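Local coordinates for protein histidine acid phosphatase (PDB 6RXD) that probably removes phosphate groups from phytate and other inositol polyphosphates, and from 2,3-bisphosphoglycerate, as a histidine acid phosphatase, at residues A[61-66]-A[80-85]; A[109-114]-A[472-477]; A[235-240]-A[345-350]. All coordinates share one frame; numbering follows the deposited sequence.

Contact 1. Residues A[61-66]-A[80-85]; sequences RMAETA and EFVKNL
Ala63 and Phe81 meet between the two arms of a helical hairpin, in which helix 55-69 turns back through a short connection into helix 75-95. The two segments run nearly antiparallel, at 157°, with their axes 10.5 Å apart. This contact illustrates how one small residue can seat a helix against larger neighbours. The methyl of Ala63 points at the other helix and meets the rim of the Phe81 ring close to its plane, with CB 4.0 Å from both CD2 and CE2; it does not sit over a face. Phe81 turns its ring to this position because CG lies trans to the backbone nitrogen (chi1 -169°). Farther along the same helix, Leu85 comes alongside, its CD1 4.3 Å from Ala63 CB. Val82 adds CG2 at the margin, but it was modelled in two conformers, so this touch is less certain. The buried side continues beyond the pair: Phe81 makes an edge-to-face contact with Phe249 and touches Leu308 of helix 301-317, while Met62 packs on Phe253 and Leu257 of helix 251-258.

The solvent side is polar and takes little part in the pairing. Glu64 is exposed there, and Arg61, itself buried, reaches out along its own helix to grip it side-on, with NE 2.9 Å from OE1 and NH2 2.9 Å from OE2. Both bonds are almost straight and lie in the guanidinium plane, yet they reach the oxygens from about 40° above the carboxylate. Arg61 NH1 has a further partner in the hydroxyl of Tyr53. With no hydrogen bond crossing between the two segments, their pairing here rests on shape and apolar burial, whereas Arg61 and Glu64 neutralise each other within one helix.

Contact 2. Residues A[109-114]-A[472-477]; sequences YGIGER and YNENEV
Arg114, on helix 102-118, holds Glu474 at the tip of a β-hairpin, where a type I' turn from Tyr472 to Asn475 joins strand 467-472 to strand 475-477. The case shows how a hairpin tip can be tied to a helix by one charged pair. The two side chains cross at roughly a right angle, yet their flat ends are nearly coplanar, with planes 27° apart. Glu474 extends beyond CG, whereas Arg114 bends at chi3 (-65°), bringing the NE edge of the guanidinium to the carboxylate. NE lies 2.7 Å from OE2 and NH2 lies 2.9 Å from OE1, which is met on its syn lone pair and is also hydrogen-bonded to the hydroxyl of Tyr16. A methionine in place of Arg114 would probably leave the buried Glu474 carboxylate without its countercharge and freer to turn. One guanidinium face lies under Gly110 O, which stands 3.3 Å above its centre. Beside the pair, Ile111 brings CG1 to 3.8 Å from Glu474 OE1. A water completes the join, donating to Ile111 O and to Glu474 OE2, each 2.9 Å away.

Contact 3. Residues A[235-240]-A[345-350]; sequences VDVKRA and FAWALD
Phe345 reaches across to Val237 and Ala240 where helix 339-357 packs against helix 235-245, two helices of the histidine phosphatase superfamily (branch 2) fold. The segments cross at 131°, with axes 10.6 Å apart, an example of helices joined through aromatic rims. Phe345 opens the second segment. Its CG lies beside the backbone nitrogen and opposite the carbonyl carbon (chi1 -55°), which carries the ring across to the other helix. The Ala240 methyl lies off the ring plane by CE1 and CZ, its CB 3.9 Å from CE1. Near the plane, the rim faces backbone oxygens instead: CZ is 3.7 Å from Ala240 O, and CE1 is 4.1 Å from Val237 O. Such an approach places slightly positive ring hydrogens toward carbonyls, which is likely to be mildly favourable. Phe345 CD1 also comes to 4.3 Å from Val237 CG1. Ala240 borders Asp341 and lies near Asp243, both ligands of a zinc ion seen in this protein though not bound to them here.

Two residues further on, Trp347 takes up the other branch of Val237, so that CG1 meets one ring and CG2 the other. Beyond this pair the indole NE1 is hydrogen-bonded to Tyr427 O, while the ring meets Tyr429 edge-to-face. The valine approaches at a slant, and the benzo edge meets its methyl in plane, Trp347 CZ3 lying 3.7 Å from Val237 CG2.

In the fold
All three contacts are buried, but contact 2 lies nearest the centre of the chain (about 15 Å, centre to centre), contact 3 about 21 Å and contact 1 about 30 Å away, so contact 1 is peripheral. Contacts 1 and 3 join helix to helix by apolar packing without a crossing hydrogen bond, on the same side of the chain's centre. Helix 301-317 touches both, through Leu308 in contact 1 and Met306 in contact 3. Contact 2, on the opposite side from contact 3, joins a helix to a hairpin of the large mixed sheet through a salt bridge and a water. In sequence, contact 1 is local and contact 2 spans most of the chain, enclosing contact 3.

Contact 1. Residues A[61-66]-A[80-85]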
loop_
_atom_site.group_PDB
_atom_site.type_symbol
_atom_site.label_atom_id
_atom_site.label_comp_id
_atom_site.label_asym_id
_atom_site.label_seq_id
_atom_site.Cartn_x
_atom_site.Cartn_y
_atom_site.Cartn_z
ATOM N N ARG A 61 -25.033 12.215 8.245
ATOM C CA ARG A 61 -25.537 13.473 8.798
ATOM C C ARG A 61 -26.091 14.353 7.673
ATOM O O ARG A 61 -27.135 14.992 7.827
ATOM C CB ARG A 61 -24.433 14.225 9.565
ATOM C CG ARG A 61 -23.764 13.412 10.683
ATOM C CD ARG A 61 -24.717 13.121 11.858
ATOM N NE ARG A 61 -25.557 11.938 11.626
ATOM C CZ ARG A 61 -25.140 10.680 11.762
ATOM N NH1 ARG A 61 -23.887 10.414 12.125
ATOM N NH2 ARG A 61 -25.978 9.674 11.532
ATOM N N MET A 62 -25.413 14.358 6.529
ATOM C CA MET A 62 -25.877 15.124 5.374
ATOM C C MET A 62 -27.209 14.559 4.881
ATOM O O MET A 62 -28.138 15.311 4.540
ATOM C CB MET A 62 -24.817 15.071 4.262
ATOM C CG MET A 62 -25.167 15.845 3.004
ATOM S SD MET A 62 -23.780 15.763 1.846
ATOM C CE MET A 62 -24.368 16.861 0.562
ATOM N N ALA A 63 -27.314 13.233 4.883
ATOM C CA ALA A 63 -28.515 12.559 4.414
ATOM C C ALA A 63 -29.700 12.895 5.296
ATOM O O ALA A 63 -30.818 13.083 4.799
ATOM C CB ALA A 63 -28.290 11.043 4.375
ATOM N N GLU A 64 -29.465 12.978 6.606
ATOM C CA GLU A 64 -30.552 13.281 7.530
ATOM C C GLU A 64 -31.096 14.692 7.278
ATOM O O GLU A 64 -32.312 14.924 7.321
ATOM C CB GLU A 64 -30.083 13.091 8.981
ATOM C CG GLU A 64 -29.830 11.635 9.338
ATOM C CD GLU A 64 -28.920 11.447 10.536
ATOM O OE1 GLU A 64 -28.334 12.438 11.022
ATOM O OE2 GLU A 64 -28.780 10.295 10.997
ATOM N N THR A 65 -30.200 15.631 6.994
ATOM C CA THR A 65 -30.615 16.994 6.675
ATOM C C THR A 65 -31.367 17.049 5.338
ATOM O O THR A 65 -32.407 17.705 5.215
ATOM C CB THR A 65 -29.398 17.929 6.655
ATOM O OG1 THR A 65 -28.834 17.981 7.971
ATOM C CG2 THR A 65 -29.809 19.339 6.235
ATOM N N ALA A 66 -30.848 16.347 4.335
ATOM C CA ALA A 66 -31.543 16.260 3.049
ATOM C C ALA A 66 -32.949 15.672 3.191
ATOM O O ALA A 66 -33.891 16.125 2.542
ATOM C CB ALA A 66 -30.718 15.449 2.053
ATOM N N GLU A 80 -32.089 4.680 -1.259
ATOM C CA GLU A 80 -30.908 3.948 -1.716
ATOM C C GLU A 80 -29.632 4.516 -1.106
ATOM O O GLU A 80 -28.746 3.746 -0.694
ATOM C CB GLU A 80 -30.812 3.905 -3.249
ATOM C CG GLU A 80 -29.554 3.221 -3.785
ATOM C CD GLU A 80 -29.583 1.705 -3.646
ATOM O OE1 GLU A 80 -30.623 1.145 -3.232
ATOM O OE2 GLU A 80 -28.560 1.063 -3.966
ATOM N N PHE A 81 -29.545 5.835 -1.007
ATOM C CA PHE A 81 -28.368 6.481 -0.426
ATOM C C PHE A 81 -28.221 6.091 1.048
ATOM O O PHE A 81 -27.144 5.694 1.492
ATOM C CB PHE A 81 -28.489 7.997 -0.588
ATOM C CG PHE A 81 -27.229 8.754 -0.261
ATOM C CD1 PHE A 81 -26.117 8.670 -1.083
ATOM C CD2 PHE A 81 -27.173 9.561 0.859
ATOM C CE1 PHE A 81 -24.959 9.374 -0.774
ATOM C CE2 PHE A 81 -26.028 10.279 1.166
ATOM C CZ PHE A 81 -24.927 10.186 0.353
ATOM N N VAL A 82 -29.313 6.168 1.807
ATOM C CA VAL A 82 -29.285 5.812 3.223
ATOM C C VAL A 82 -28.971 4.319 3.408
ATOM O O VAL A 82 -28.263 3.926 4.335
ATOM C CB VAL A 82 -30.617 6.197 3.922
ATOM C CG1 VAL A 82 -30.617 5.757 5.384
ATOM C CG2 VAL A 82 -30.855 7.702 3.820
ATOM N N LYS A 83 -29.487 3.479 2.510
ATOM C CA LYS A 83 -29.197 2.036 2.579
ATOM C C LYS A 83 -27.709 1.755 2.365
ATOM O O LYS A 83 -27.113 0.908 3.042
ATOM C CB LYS A 83 -30.008 1.261 1.534
ATOM C CG LYS A 83 -29.737 -0.246 1.543
ATOM C CD LYS A 83 -30.529 -0.991 0.457
ATOM C CE LYS A 83 -30.167 -2.478 0.463
ATOM N NZ LYS A 83 -30.855 -3.236 -0.617
ATOM N N ASN A 84 -27.108 2.459 1.410
ATOM C CA ASN A 84 -25.688 2.257 1.116
ATOM C C ASN A 84 -24.837 2.649 2.317
ATOM O O ASN A 84 -23.927 1.915 2.727
ATOM C CB ASN A 84 -25.263 3.066 -0.121
ATOM C CG ASN A 84 -25.737 2.435 -1.413
ATOM O OD1 ASN A 84 -25.829 1.216 -1.509
ATOM N ND2 ASN A 84 -26.062 3.260 -2.404
ATOM N N LEU A 85 -25.159 3.800 2.898
ATOM C CA LEU A 85 -24.404 4.289 4.057
ATOM C C LEU A 85 -24.573 3.366 5.254
ATOM O O LEU A 85 -23.592 2.979 5.878
ATOM C CB LEU A 85 -24.822 5.714 4.431
ATOM C CG LEU A 85 -24.554 6.826 3.418
ATOM C CD1 LEU A 85 -25.182 8.124 3.900
ATOM C CD2 LEU A 85 -23.076 7.013 3.241
#

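Contact 2. Residues A[109-114]-A[472-477]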
loop_
_atom_site.group_PDB
_atom_site.type_symbol
_atom_site.label_atom_id
_atom_site.label_comp_id
_atom_site.label_asym_id
_atom_site.label_seq_id
_atom_site.Cartn_x
_atom_site.Cartn_y
_atom_site.Cartn_z
ATOM N N TYR A 109 -2.992 -14.430 2.147
ATOM C CA TYR A 109 -3.017 -15.890 2.138
ATOM C C TYR A 109 -2.537 -16.408 0.778
ATOM O O TYR A 109 -1.704 -17.313 0.703
ATOM C CB TYR A 109 -4.435 -16.366 2.446
ATOM C CG TYR A 109 -4.562 -17.867 2.622
ATOM C CD1 TYR A 109 -4.544 -18.438 3.889
ATOM C CD2 TYR A 109 -4.707 -18.704 1.520
ATOM C CE1 TYR A 109 -4.666 -19.802 4.056
ATOM C CE2 TYR A 109 -4.825 -20.074 1.677
ATOM C CZ TYR A 109 -4.802 -20.613 2.949
ATOM O OH TYR A 109 -4.926 -21.975 3.112
ATOM N N GLY A 110 -3.037 -15.810 -0.300
ATOM C CA GLY A 110 -2.663 -16.245 -1.636
ATOM C C GLY A 110 -1.218 -15.934 -1.967
ATOM O O GLY A 110 -0.514 -16.746 -2.566
ATOM N N ILE A 111 -0.764 -14.750 -1.579
ATOM C CA ILE A 111 0.628 -14.377 -1.815
ATOM C C ILE A 111 1.561 -15.372 -1.105
ATOM O O ILE A 111 2.569 -15.805 -1.679
ATOM C CB ILE A 111 0.919 -12.931 -1.372
ATOM C CG1 ILE A 111 0.108 -11.942 -2.222
ATOM C CG2 ILE A 111 2.415 -12.616 -1.532
ATOM C CD1 ILE A 111 0.120 -10.493 -1.682
ATOM N N GLY A 112 1.208 -15.747 0.123
ATOM C CA GLY A 112 1.970 -16.733 0.887
ATOM C C GLY A 112 1.976 -18.126 0.278
ATOM O O GLY A 112 3.033 -18.765 0.204
ATOM N N GLU A 113 0.805 -18.606 -0.144
ATOM C CA GLU A 113 0.715 -19.881 -0.866
ATOM C C GLU A 113 1.661 -19.890 -2.057
ATOM O O GLU A 113 2.422 -20.839 -2.259
ATOM C CB GLU A 113 -0.682 -20.100 -1.450
ATOM C CG GLU A 113 -1.828 -20.303 -0.511
ATOM C CD GLU A 113 -3.092 -20.664 -1.282
ATOM O OE1 GLU A 113 -3.514 -19.865 -2.150
ATOM O OE2 GLU A 113 -3.642 -21.759 -1.045
ATOM N N ARG A 114 1.590 -18.840 -2.873
ATOM C CA ARG A 114 2.372 -18.799 -4.102
ATOM C C ARG A 114 3.861 -18.547 -3.852
ATOM O O ARG A 114 4.702 -18.917 -4.671
ATOM C CB ARG A 114 1.793 -17.760 -5.076
ATOM C CG ARG A 114 0.363 -18.079 -5.499
ATOM C CD ARG A 114 -0.156 -17.108 -6.553
ATOM N NE ARG A 114 -0.261 -15.743 -6.030
ATOM C CZ ARG A 114 -1.340 -15.257 -5.419
ATOM N NH1 ARG A 114 -2.419 -16.012 -5.249
ATOM N NH2 ARG A 114 -1.346 -14.013 -4.971
ATOM N N TYR A 472 7.255 -7.874 -9.161
ATOM C CA TYR A 472 6.610 -6.698 -8.583
ATOM C C TYR A 472 5.116 -6.938 -8.749
ATOM O O TYR A 472 4.622 -7.090 -9.880
ATOM C CB TYR A 472 7.034 -5.458 -9.367
ATOM C CG TYR A 472 6.503 -4.118 -8.879
ATOM C CD1 TYR A 472 6.110 -3.910 -7.559
ATOM C CD2 TYR A 472 6.398 -3.058 -9.767
ATOM C CE1 TYR A 472 5.631 -2.655 -7.137
ATOM C CE2 TYR A 472 5.928 -1.817 -9.370
ATOM C CZ TYR A 472 5.550 -1.616 -8.061
ATOM O OH TYR A 472 5.113 -0.363 -7.695
ATOM N N ASN A 473 4.407 -7.031 -7.629
ATOM C CA ASN A 473 3.011 -7.449 -7.629
ATOM C C ASN A 473 2.821 -8.753 -8.409
ATOM O O ASN A 473 1.826 -8.952 -9.121
ATOM C CB ASN A 473 2.119 -6.302 -8.132
ATOM C CG ASN A 473 2.298 -5.032 -7.308
ATOM O OD1 ASN A 473 2.567 -5.108 -6.114
ATOM N ND2 ASN A 473 2.151 -3.864 -7.939
ATOM N N GLU A 474 3.806 -9.635 -8.238
ATOM C CA GLU A 474 3.850 -10.966 -8.836
ATOM C C GLU A 474 3.954 -10.998 -10.359
ATOM O O GLU A 474 3.745 -12.039 -10.981
ATOM C CB GLU A 474 2.734 -11.864 -8.289
ATOM C CG GLU A 474 3.090 -12.412 -6.897
ATOM C CD GLU A 474 1.964 -13.193 -6.257
ATOM O OE1 GLU A 474 0.954 -12.558 -5.887
ATOM O OE2 GLU A 474 2.088 -14.434 -6.114
ATOM N N ASN A 475 4.314 -9.864 -10.957
ATOM C CA ASN A 475 4.719 -9.846 -12.358
ATOM C C ASN A 475 6.235 -9.823 -12.418
ATOM O O ASN A 475 6.867 -9.032 -11.722
ATOM C CB ASN A 475 4.171 -8.603 -13.062
ATOM C CG ASN A 475 2.661 -8.570 -13.090
ATOM O OD1 ASN A 475 2.018 -9.526 -13.543
ATOM N ND2 ASN A 475 2.081 -7.483 -12.590
ATOM N N GLU A 476 6.822 -10.688 -13.235
ATOM C CA GLU A 476 8.275 -10.665 -13.411
ATOM C C GLU A 476 8.656 -9.431 -14.204
ATOM O O GLU A 476 8.106 -9.171 -15.286
ATOM C CB GLU A 476 8.759 -11.939 -14.117
ATOM C CG GLU A 476 10.286 -12.042 -14.244
ATOM C CD GLU A 476 10.727 -13.434 -14.660
ATOM O OE1 GLU A 476 9.863 -14.194 -15.144
ATOM O OE2 GLU A 476 11.919 -13.778 -14.486
ATOM N N VAL A 477 9.592 -8.656 -13.661
ATOM C CA VAL A 477 10.008 -7.414 -14.293
ATOM C C VAL A 477 11.524 -7.331 -14.310
ATOM O O VAL A 477 12.194 -7.918 -13.459
ATOM C CB VAL A 477 9.433 -6.174 -13.558
ATOM C CG1 VAL A 477 7.915 -6.118 -13.700
ATOM C CG2 VAL A 477 9.853 -6.168 -12.087
HETATM O O HOH W 1 3.986 -14.840 -3.972
#

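Contact 3. Residues A[235-240]-A[345-350]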
loop_
_atom_site.group_PDB
_atom_site.type_symbol
_atom_site.label_atom_id
_atom_site.label_comp_id
_atom_site.label_asym_id
_atom_site.label_seq_id
_atom_site.Cartn_x
_atom_site.Cartn_y
_atom_site.Cartn_z
ATOM N N VAL A 235 -10.381 23.572 -10.795
ATOM C CA VAL A 235 -11.787 23.866 -11.071
ATOM C C VAL A 235 -12.536 22.640 -11.587
ATOM O O VAL A 235 -13.725 22.452 -11.299
ATOM C CB VAL A 235 -11.918 25.042 -12.069
ATOM C CG1 VAL A 235 -13.366 25.270 -12.457
ATOM C CG2 VAL A 235 -11.326 26.304 -11.469
ATOM N N ASP A 236 -11.850 21.798 -12.354
ATOM C CA ASP A 236 -12.485 20.601 -12.896
ATOM C C ASP A 236 -12.833 19.564 -11.817
ATOM O O ASP A 236 -13.838 18.849 -11.942
ATOM C CB ASP A 236 -11.639 19.979 -14.009
ATOM C CG ASP A 236 -11.624 20.828 -15.271
ATOM O OD1 ASP A 236 -10.726 20.629 -16.114
ATOM O OD2 ASP A 236 -12.510 21.700 -15.416
ATOM N N VAL A 237 -12.032 19.492 -10.757
ATOM C CA VAL A 237 -12.386 18.628 -9.628
ATOM C C VAL A 237 -13.641 19.170 -8.939
ATOM O O VAL A 237 -14.524 18.401 -8.540
ATOM C CB VAL A 237 -11.224 18.443 -8.626
ATOM C CG1 VAL A 237 -11.701 17.688 -7.388
ATOM C CG2 VAL A 237 -10.068 17.683 -9.277
ATOM N N LYS A 238 -13.734 20.494 -8.825
ATOM C CA LYS A 238 -14.924 21.104 -8.233
ATOM C C LYS A 238 -16.149 20.845 -9.104
ATOM O O LYS A 238 -17.245 20.579 -8.601
ATOM C CB LYS A 238 -14.700 22.596 -7.982
ATOM C CG LYS A 238 -13.685 22.834 -6.864
ATOM C CD LYS A 238 -13.390 24.302 -6.628
ATOM C CE LYS A 238 -12.316 24.452 -5.556
ATOM N NZ LYS A 238 -12.627 23.612 -4.363
ATOM N N ARG A 239 -15.965 20.914 -10.417
ATOM C CA ARG A 239 -17.059 20.611 -11.336
ATOM C C ARG A 239 -17.486 19.153 -11.192
ATOM O O ARG A 239 -18.678 18.856 -11.143
ATOM C CB ARG A 239 -16.662 20.919 -12.785
ATOM C CG ARG A 239 -16.536 22.398 -13.073
ATOM C CD ARG A 239 -15.821 22.646 -14.392
ATOM N NE ARG A 239 -16.595 22.186 -15.539
ATOM C CZ ARG A 239 -16.097 22.047 -16.764
ATOM N NH1 ARG A 239 -16.872 21.620 -17.752
ATOM N NH2 ARG A 239 -14.820 22.322 -16.997
ATOM N N ALA A 240 -16.513 18.249 -11.095
ATOM C CA ALA A 240 -16.792 16.822 -10.933
ATOM C C ALA A 240 -17.509 16.557 -9.624
ATOM O O ALA A 240 -18.354 15.667 -9.534
ATOM C CB ALA A 240 -15.510 16.025 -10.984
ATOM N N PHE A 345 -11.168 12.350 -9.016
ATOM C CA PHE A 345 -10.953 12.192 -7.576
ATOM C C PHE A 345 -9.725 11.335 -7.294
ATOM O O PHE A 345 -8.972 11.600 -6.353
ATOM C CB PHE A 345 -12.193 11.577 -6.919
ATOM C CG PHE A 345 -13.460 12.344 -7.192
ATOM C CD1 PHE A 345 -13.445 13.728 -7.236
ATOM C CD2 PHE A 345 -14.654 11.679 -7.447
ATOM C CE1 PHE A 345 -14.609 14.444 -7.499
ATOM C CE2 PHE A 345 -15.822 12.391 -7.724
ATOM C CZ PHE A 345 -15.792 13.779 -7.746
ATOM N N ALA A 346 -9.530 10.306 -8.115
ATOM C CA ALA A 346 -8.330 9.483 -8.024
ATOM C C ALA A 346 -7.078 10.310 -8.255
ATOM O O ALA A 346 -6.066 10.100 -7.596
ATOM C CB ALA A 346 -8.387 8.325 -9.027
ATOM N N TRP A 347 -7.130 11.235 -9.207
ATOM C CA TRP A 347 -5.967 12.089 -9.434
ATOM C C TRP A 347 -5.709 12.958 -8.224
ATOM O O TRP A 347 -4.568 13.112 -7.809
ATOM C CB TRP A 347 -6.159 12.966 -10.666
ATOM C CG TRP A 347 -5.162 14.070 -10.748
ATOM C CD1 TRP A 347 -3.817 13.956 -11.013
ATOM C CD2 TRP A 347 -5.423 15.469 -10.596
ATOM N NE1 TRP A 347 -3.232 15.206 -11.012
ATOM C CE2 TRP A 347 -4.197 16.149 -10.761
ATOM C CE3 TRP A 347 -6.571 16.212 -10.312
ATOM C CZ2 TRP A 347 -4.093 17.541 -10.673
ATOM C CZ3 TRP A 347 -6.465 17.600 -10.216
ATOM C CH2 TRP A 347 -5.237 18.246 -10.398
ATOM N N ALA A 348 -6.768 13.537 -7.663
ATOM C CA ALA A 348 -6.616 14.368 -6.473
ATOM C C ALA A 348 -5.936 13.582 -5.336
ATOM O O ALA A 348 -5.040 14.104 -4.669
ATOM C CB ALA A 348 -7.971 14.913 -6.030
ATOM N N LEU A 349 -6.342 12.333 -5.120
ATOM C CA LEU A 349 -5.707 11.522 -4.075
ATOM C C LEU A 349 -4.277 11.119 -4.443
ATOM O O LEU A 349 -3.357 11.193 -3.606
ATOM C CB LEU A 349 -6.526 10.272 -3.758
ATOM C CG LEU A 349 -7.870 10.528 -3.075
ATOM C CD1 LEU A 349 -8.452 9.212 -2.550
ATOM C CD2 LEU A 349 -7.693 11.528 -1.948
ATOM N N ASP A 350 -4.092 10.684 -5.685
ATOM C CA ASP A 350 -2.784 10.232 -6.128
ATOM C C ASP A 350 -1.788 11.372 -6.056
ATOM O O ASP A 350 -0.641 11.158 -5.714
ATOM C CB ASP A 350 -2.836 9.723 -7.567
ATOM C CG ASP A 350 -3.295 8.278 -7.677
ATOM O OD1 ASP A 350 -3.422 7.590 -6.638
ATOM O OD2 ASP A 350 -3.503 7.823 -8.826
#